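PDB 3P8A: glyoxalase-like domain protein from Staphylococcus aureus, which is of unknown function but carries a glyoxalase-like domain, consistent with membership of the vicinal oxygen chelate (VOC) family. Local coordinates for residues 124-137 and 147-159. Numbering follows the deposited sequence.
Sequences LQSEQVEVVGPIQM and VKWQLLYIMNQDD
Selenomethionine Met137 lies against the indole of Trp149, its partner in an antiparallel hydrogen-bonded pair. Met137 CB sits over one face of the ring, 3.4 Å from the centroid of the Trp149 five-membered ring, a CH-pi contact 18° off the normal. Met137 CG, anti to the carbonyl carbon (chi1 -66°), runs on past Trp149 NE1 and meets Leu151 CD1 at 3.9 Å. Bends about CB-CG and CG-SE carry the chain through SE, so that Met137 CE returns to Trp149 CZ2 at 3.7 Å. An unbranched, flexible chain suits this place, since it can follow a flat ring. In the backbone, Met137 N donates to Trp149 O (2.8 Å), and the carbonyl of Met137 accepts from Trp149 N in return. These strands form a beta hairpin at one border of the eight-stranded mixed sheet, 130-139 outermost and 147-155 paired on its other side with 166-170. A beta bulge between Val132 and Ile135 shifts the register by one, at Gly133 and the cis peptide before Pro134. Gly133 combines a positive phi with an extended psi, readily open only to glycine, which suits it to the bulge. Beyond it Ile135 N donates to Leu151 O (2.7 Å), while Leu152 CD1 packs against Gly133 C at 3.6 Å.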
loop_
_atom_site.group_PDB
_atom_site.type_symbol
_atom_site.label_atom_id
_atom_site.label_comp_id
_atom_site.label_asym_id
_atom_site.label_seq_id
_atom_site.Cartn_x
_atom_site.Cartn_y
_atom_site.Cartn_z
ATOM N N LEU A 124 -4.057 -7.984 -17.458
ATOM C CA LEU A 124 -4.735 -8.836 -16.478
ATOM C C LEU A 124 -5.960 -9.478 -17.104
ATOM O O LEU A 124 -6.189 -10.673 -16.916
ATOM C CB LEU A 124 -5.090 -8.062 -15.197
ATOM C CG LEU A 124 -3.932 -7.571 -14.324
ATOM C CD1 LEU A 124 -4.455 -6.648 -13.245
ATOM C CD2 LEU A 124 -3.184 -8.737 -13.669
ATOM N N GLN A 125 -6.716 -8.697 -17.890
ATOM C CA GLN A 125 -7.902 -9.178 -18.603
ATOM C C GLN A 125 -7.564 -10.239 -19.660
ATOM O O GLN A 125 -8.359 -11.168 -19.840
ATOM C CB GLN A 125 -8.715 -8.023 -19.196
ATOM C CG GLN A 125 -9.447 -7.227 -18.105
ATOM C CD GLN A 125 -10.530 -6.327 -18.629
ATOM O OE1 GLN A 125 -11.526 -6.062 -17.948
ATOM N NE2 GLN A 125 -10.381 -5.855 -19.853
ATOM N N SER A 126 -6.350 -10.176 -20.254
ATOM C CA SER A 126 -5.896 -11.179 -21.241
ATOM C C SER A 126 -5.529 -12.505 -20.551
ATOM O O SER A 126 -5.331 -13.513 -21.223
ATOM C CB SER A 126 -4.714 -10.651 -22.043
ATOM O OG SER A 126 -3.529 -10.661 -21.261
ATOM N N GLU A 127 -5.435 -12.495 -19.198
ATOM C CA GLU A 127 -5.154 -13.670 -18.359
ATOM C C GLU A 127 -6.408 -14.065 -17.581
ATOM O O GLU A 127 -6.343 -14.897 -16.679
ATOM C CB GLU A 127 -3.987 -13.394 -17.387
ATOM C CG GLU A 127 -2.662 -13.126 -18.085
ATOM C CD GLU A 127 -1.556 -12.702 -17.144
ATOM O OE1 GLU A 127 -1.697 -11.633 -16.505
ATOM O OE2 GLU A 127 -0.565 -13.459 -17.018
ATOM N N GLN A 128 -7.548 -13.459 -17.928
ATOM C CA GLN A 128 -8.845 -13.697 -17.287
ATOM C C GLN A 128 -8.882 -13.346 -15.792
ATOM O O GLN A 128 -9.613 -13.964 -15.027
ATOM C CB GLN A 128 -9.402 -15.116 -17.603
ATOM C CG GLN A 128 -10.930 -15.304 -17.408
ATOM C CD GLN A 128 -11.820 -14.376 -18.213
ATOM O OE1 GLN A 128 -11.439 -13.874 -19.269
ATOM N NE2 GLN A 128 -13.047 -14.162 -17.741
ATOM N N VAL A 129 -8.070 -12.382 -15.357
ATOM C CA VAL A 129 -8.198 -11.933 -13.969
ATOM C C VAL A 129 -9.284 -10.860 -13.983
ATOM O O VAL A 129 -9.232 -9.946 -14.824
ATOM C CB VAL A 129 -6.915 -11.564 -13.154
ATOM C CG1 VAL A 129 -5.639 -11.616 -13.975
ATOM C CG2 VAL A 129 -7.046 -10.238 -12.419
ATOM N N GLU A 130 -10.325 -11.042 -13.155
ATOM C CA GLU A 130 -11.435 -10.092 -13.074
ATOM C C GLU A 130 -10.871 -8.848 -12.390
ATOM O O GLU A 130 -10.205 -8.958 -11.364
ATOM C CB GLU A 130 -12.634 -10.692 -12.305
ATOM C CG GLU A 130 -13.795 -9.739 -12.011
ATOM C CD GLU A 130 -14.647 -9.205 -13.159
ATOM O OE1 GLU A 130 -14.760 -9.887 -14.207
ATOM O OE2 GLU A 130 -15.246 -8.117 -12.983
ATOM N N VAL A 131 -11.037 -7.695 -13.024
ATOM C CA VAL A 131 -10.544 -6.428 -12.497
ATOM C C VAL A 131 -11.731 -5.489 -12.235
ATOM O O VAL A 131 -12.768 -5.661 -12.854
ATOM C CB VAL A 131 -9.466 -5.758 -13.408
ATOM C CG1 VAL A 131 -8.277 -6.672 -13.650
ATOM C CG2 VAL A 131 -10.060 -5.280 -14.737
ATOM N N VAL A 132 -11.572 -4.527 -11.309
ATOM C CA VAL A 132 -12.538 -3.459 -11.014
ATOM C C VAL A 132 -11.815 -2.154 -11.306
ATOM O O VAL A 132 -10.725 -1.911 -10.781
ATOM C CB VAL A 132 -13.174 -3.483 -9.602
ATOM C CG1 VAL A 132 -13.997 -2.227 -9.335
ATOM C CG2 VAL A 132 -14.045 -4.718 -9.409
ATOM N N GLY A 133 -12.372 -1.378 -12.222
ATOM C CA GLY A 133 -11.782 -0.112 -12.614
ATOM C C GLY A 133 -11.303 -0.030 -14.048
ATOM O O GLY A 133 -11.594 -0.921 -14.841
ATOM N N PRO A 134 -10.550 1.027 -14.418
ATOM C CA PRO A 134 -10.027 2.111 -13.559
ATOM C C PRO A 134 -11.071 2.992 -12.887
ATOM O O PRO A 134 -12.063 3.390 -13.514
ATOM C CB PRO A 134 -9.098 2.898 -14.489
ATOM C CG PRO A 134 -8.793 1.958 -15.616
ATOM C CD PRO A 134 -10.036 1.149 -15.791
ATOM N N ILE A 135 -10.854 3.242 -11.580
ATOM C CA ILE A 135 -11.690 4.075 -10.718
ATOM C C ILE A 135 -11.037 5.457 -10.649
ATOM O O ILE A 135 -9.914 5.571 -10.147
ATOM C CB ILE A 135 -11.841 3.453 -9.297
ATOM C CG1 ILE A 135 -12.438 2.008 -9.315
ATOM C CG2 ILE A 135 -12.600 4.387 -8.337
ATOM C CD1 ILE A 135 -13.913 1.875 -9.734
ATOM N N GLN A 136 -11.748 6.506 -11.111
ATOM C CA GLN A 136 -11.253 7.889 -11.031
ATOM C C GLN A 136 -11.310 8.388 -9.578
ATOM O O GLN A 136 -12.297 8.168 -8.871
ATOM C CB GLN A 136 -12.035 8.812 -11.977
ATOM C CG GLN A 136 -11.259 9.196 -13.256
ATOM C CD GLN A 136 -10.024 10.060 -13.043
ATOM O OE1 GLN A 136 -9.911 10.848 -12.088
ATOM N NE2 GLN A 136 -9.080 9.955 -13.961
HETATM N N MSE A 137 -10.208 8.998 -9.109
HETATM C CA MSE A 137 -10.079 9.438 -7.724
HETATM C C MSE A 137 -9.506 10.843 -7.643
HETATM O O MSE A 137 -8.719 11.251 -8.500
HETATM C CB MSE A 137 -9.099 8.512 -6.981
HETATM C CG MSE A 137 -9.561 7.075 -6.804
HETATM SE SE MSE A 137 -10.896 6.810 -5.391
HETATM C CE MSE A 137 -9.907 7.480 -3.854
ATOM N N VAL A 147 -5.590 16.951 -6.425
ATOM C CA VAL A 147 -4.663 15.931 -6.911
ATOM C C VAL A 147 -5.491 14.786 -7.483
ATOM O O VAL A 147 -6.439 14.353 -6.836
ATOM C CB VAL A 147 -3.587 15.475 -5.877
ATOM C CG1 VAL A 147 -2.593 16.598 -5.572
ATOM C CG2 VAL A 147 -4.211 14.956 -4.595
ATOM N N LYS A 148 -5.197 14.353 -8.720
ATOM C CA LYS A 148 -5.977 13.304 -9.383
ATOM C C LYS A 148 -5.201 12.022 -9.700
ATOM O O LYS A 148 -3.989 12.042 -9.961
ATOM C CB LYS A 148 -6.686 13.832 -10.645
ATOM C CG LYS A 148 -7.676 14.967 -10.383
ATOM C CD LYS A 148 -8.859 14.954 -11.352
ATOM C CE LYS A 148 -8.708 15.896 -12.518
ATOM N NZ LYS A 148 -9.970 16.003 -13.295
ATOM N N TRP A 149 -5.916 10.896 -9.652
ATOM C CA TRP A 149 -5.357 9.587 -9.959
ATOM C C TRP A 149 -6.445 8.582 -10.318
ATOM O O TRP A 149 -7.638 8.856 -10.138
ATOM C CB TRP A 149 -4.460 9.080 -8.798
ATOM C CG TRP A 149 -5.182 8.716 -7.537
ATOM C CD1 TRP A 149 -5.570 7.468 -7.156
ATOM C CD2 TRP A 149 -5.583 9.602 -6.479
ATOM N NE1 TRP A 149 -6.139 7.507 -5.906
ATOM C CE2 TRP A 149 -6.161 8.806 -5.464
ATOM C CE3 TRP A 149 -5.489 10.995 -6.276
ATOM C CZ2 TRP A 149 -6.692 9.356 -4.291
ATOM C CZ3 TRP A 149 -5.995 11.535 -5.103
ATOM C CH2 TRP A 149 -6.583 10.720 -4.124
ATOM N N GLN A 150 -6.018 7.425 -10.826
ATOM C CA GLN A 150 -6.886 6.296 -11.143
ATOM C C GLN A 150 -6.387 5.077 -10.393
ATOM O O GLN A 150 -5.180 4.877 -10.275
ATOM C CB GLN A 150 -6.879 5.956 -12.637
ATOM C CG GLN A 150 -7.340 7.071 -13.558
ATOM C CD GLN A 150 -7.000 6.674 -14.968
ATOM O OE1 GLN A 150 -6.022 7.142 -15.564
ATOM N NE2 GLN A 150 -7.709 5.685 -15.480
ATOM N N LEU A 151 -7.316 4.252 -9.924
ATOM C CA LEU A 151 -7.004 2.996 -9.249
ATOM C C LEU A 151 -7.581 1.824 -10.048
ATOM O O LEU A 151 -8.609 1.966 -10.705
ATOM C CB LEU A 151 -7.564 2.967 -7.820
ATOM C CG LEU A 151 -7.061 4.053 -6.861
ATOM C CD1 LEU A 151 -7.681 3.882 -5.520
ATOM C CD2 LEU A 151 -5.551 4.021 -6.711
ATOM N N LEU A 152 -6.922 0.673 -9.994
ATOM C CA LEU A 152 -7.389 -0.553 -10.640
ATOM C C LEU A 152 -7.204 -1.648 -9.605
ATOM O O LEU A 152 -6.160 -1.715 -8.945
ATOM C CB LEU A 152 -6.594 -0.850 -11.914
ATOM C CG LEU A 152 -6.971 -2.122 -12.705
ATOM C CD1 LEU A 152 -8.274 -1.941 -13.479
ATOM C CD2 LEU A 152 -5.844 -2.507 -13.622
ATOM N N TYR A 153 -8.245 -2.444 -9.404
ATOM C CA TYR A 153 -8.229 -3.506 -8.419
ATOM C C TYR A 153 -8.329 -4.865 -9.042
ATOM O O TYR A 153 -9.011 -5.030 -10.058
ATOM C CB TYR A 153 -9.393 -3.345 -7.467
ATOM C CG TYR A 153 -9.338 -2.067 -6.659
ATOM C CD1 TYR A 153 -8.594 -1.993 -5.487
ATOM C CD2 TYR A 153 -10.113 -0.966 -7.009
ATOM C CE1 TYR A 153 -8.557 -0.832 -4.722
ATOM C CE2 TYR A 153 -10.118 0.191 -6.226
ATOM C CZ TYR A 153 -9.320 0.256 -5.095
ATOM O OH TYR A 153 -9.333 1.359 -4.295
ATOM N N ILE A 154 -7.721 -5.852 -8.388
ATOM C CA ILE A 154 -7.850 -7.247 -8.785
ATOM C C ILE A 154 -9.018 -7.834 -8.002
ATOM O O ILE A 154 -9.096 -7.665 -6.790
ATOM C CB ILE A 154 -6.535 -8.019 -8.538
ATOM C CG1 ILE A 154 -5.444 -7.532 -9.515
ATOM C CG2 ILE A 154 -6.762 -9.551 -8.644
ATOM C CD1 ILE A 154 -4.055 -7.949 -9.132
HETATM N N MSE A 155 -9.937 -8.519 -8.693
HETATM C CA MSE A 155 -11.043 -9.191 -8.027
HETATM C C MSE A 155 -10.899 -10.724 -8.173
HETATM O O MSE A 155 -11.383 -11.329 -9.141
HETATM C CB MSE A 155 -12.389 -8.677 -8.527
HETATM C CG MSE A 155 -13.467 -8.820 -7.500
HETATM SE SE MSE A 155 -15.080 -9.374 -8.354
HETATM C CE MSE A 155 -14.757 -11.310 -8.236
ATOM N N ASN A 156 -10.186 -11.334 -7.230
ATOM C CA ASN A 156 -9.949 -12.771 -7.239
ATOM C C ASN A 156 -11.222 -13.553 -6.905
ATOM O O ASN A 156 -11.812 -13.338 -5.843
ATOM C CB ASN A 156 -8.791 -13.142 -6.307
ATOM C CG ASN A 156 -8.284 -14.562 -6.432
ATOM O OD1 ASN A 156 -7.598 -15.068 -5.545
ATOM N ND2 ASN A 156 -8.592 -15.238 -7.529
ATOM N N GLN A 157 -11.647 -14.442 -7.845
ATOM C CA GLN A 157 -12.839 -15.296 -7.733
ATOM C C GLN A 157 -12.609 -16.420 -6.723
ATOM O O GLN A 157 -13.564 -16.910 -6.111
ATOM C CB GLN A 157 -13.235 -15.869 -9.100
ATOM C CG GLN A 157 -14.676 -15.534 -9.516
ATOM C CD GLN A 157 -14.828 -14.217 -10.252
ATOM O OE1 GLN A 157 -13.876 -13.663 -10.822
ATOM N NE2 GLN A 157 -16.050 -13.702 -10.289
ATOM N N ASP A 158 -11.339 -16.818 -6.550
ATOM C CA ASP A 158 -10.918 -17.812 -5.578
ATOM C C ASP A 158 -10.625 -17.058 -4.254
ATOM O O ASP A 158 -10.789 -15.833 -4.182
ATOM C CB ASP A 158 -9.674 -18.565 -6.112
ATOM C CG ASP A 158 -9.605 -20.075 -5.909
ATOM O OD1 ASP A 158 -8.640 -20.543 -5.251
ATOM O OD2 ASP A 158 -10.461 -20.802 -6.488
ATOM N N ASP A 159 -10.210 -17.803 -3.215
ATOM C CA ASP A 159 -9.913 -17.254 -1.901
ATOM C C ASP A 159 -8.619 -16.434 -1.875
ATOM O O ASP A 159 -7.623 -16.803 -2.513
ATOM C CB ASP A 159 -9.800 -18.383 -0.857
ATOM C CG ASP A 159 -11.073 -19.153 -0.566
ATOM O OD1 ASP A 159 -12.171 -18.552 -0.652
ATOM O OD2 ASP A 159 -10.972 -20.334 -0.191
HETATM O O HOH W 1 -9.963 -13.113 -10.822
#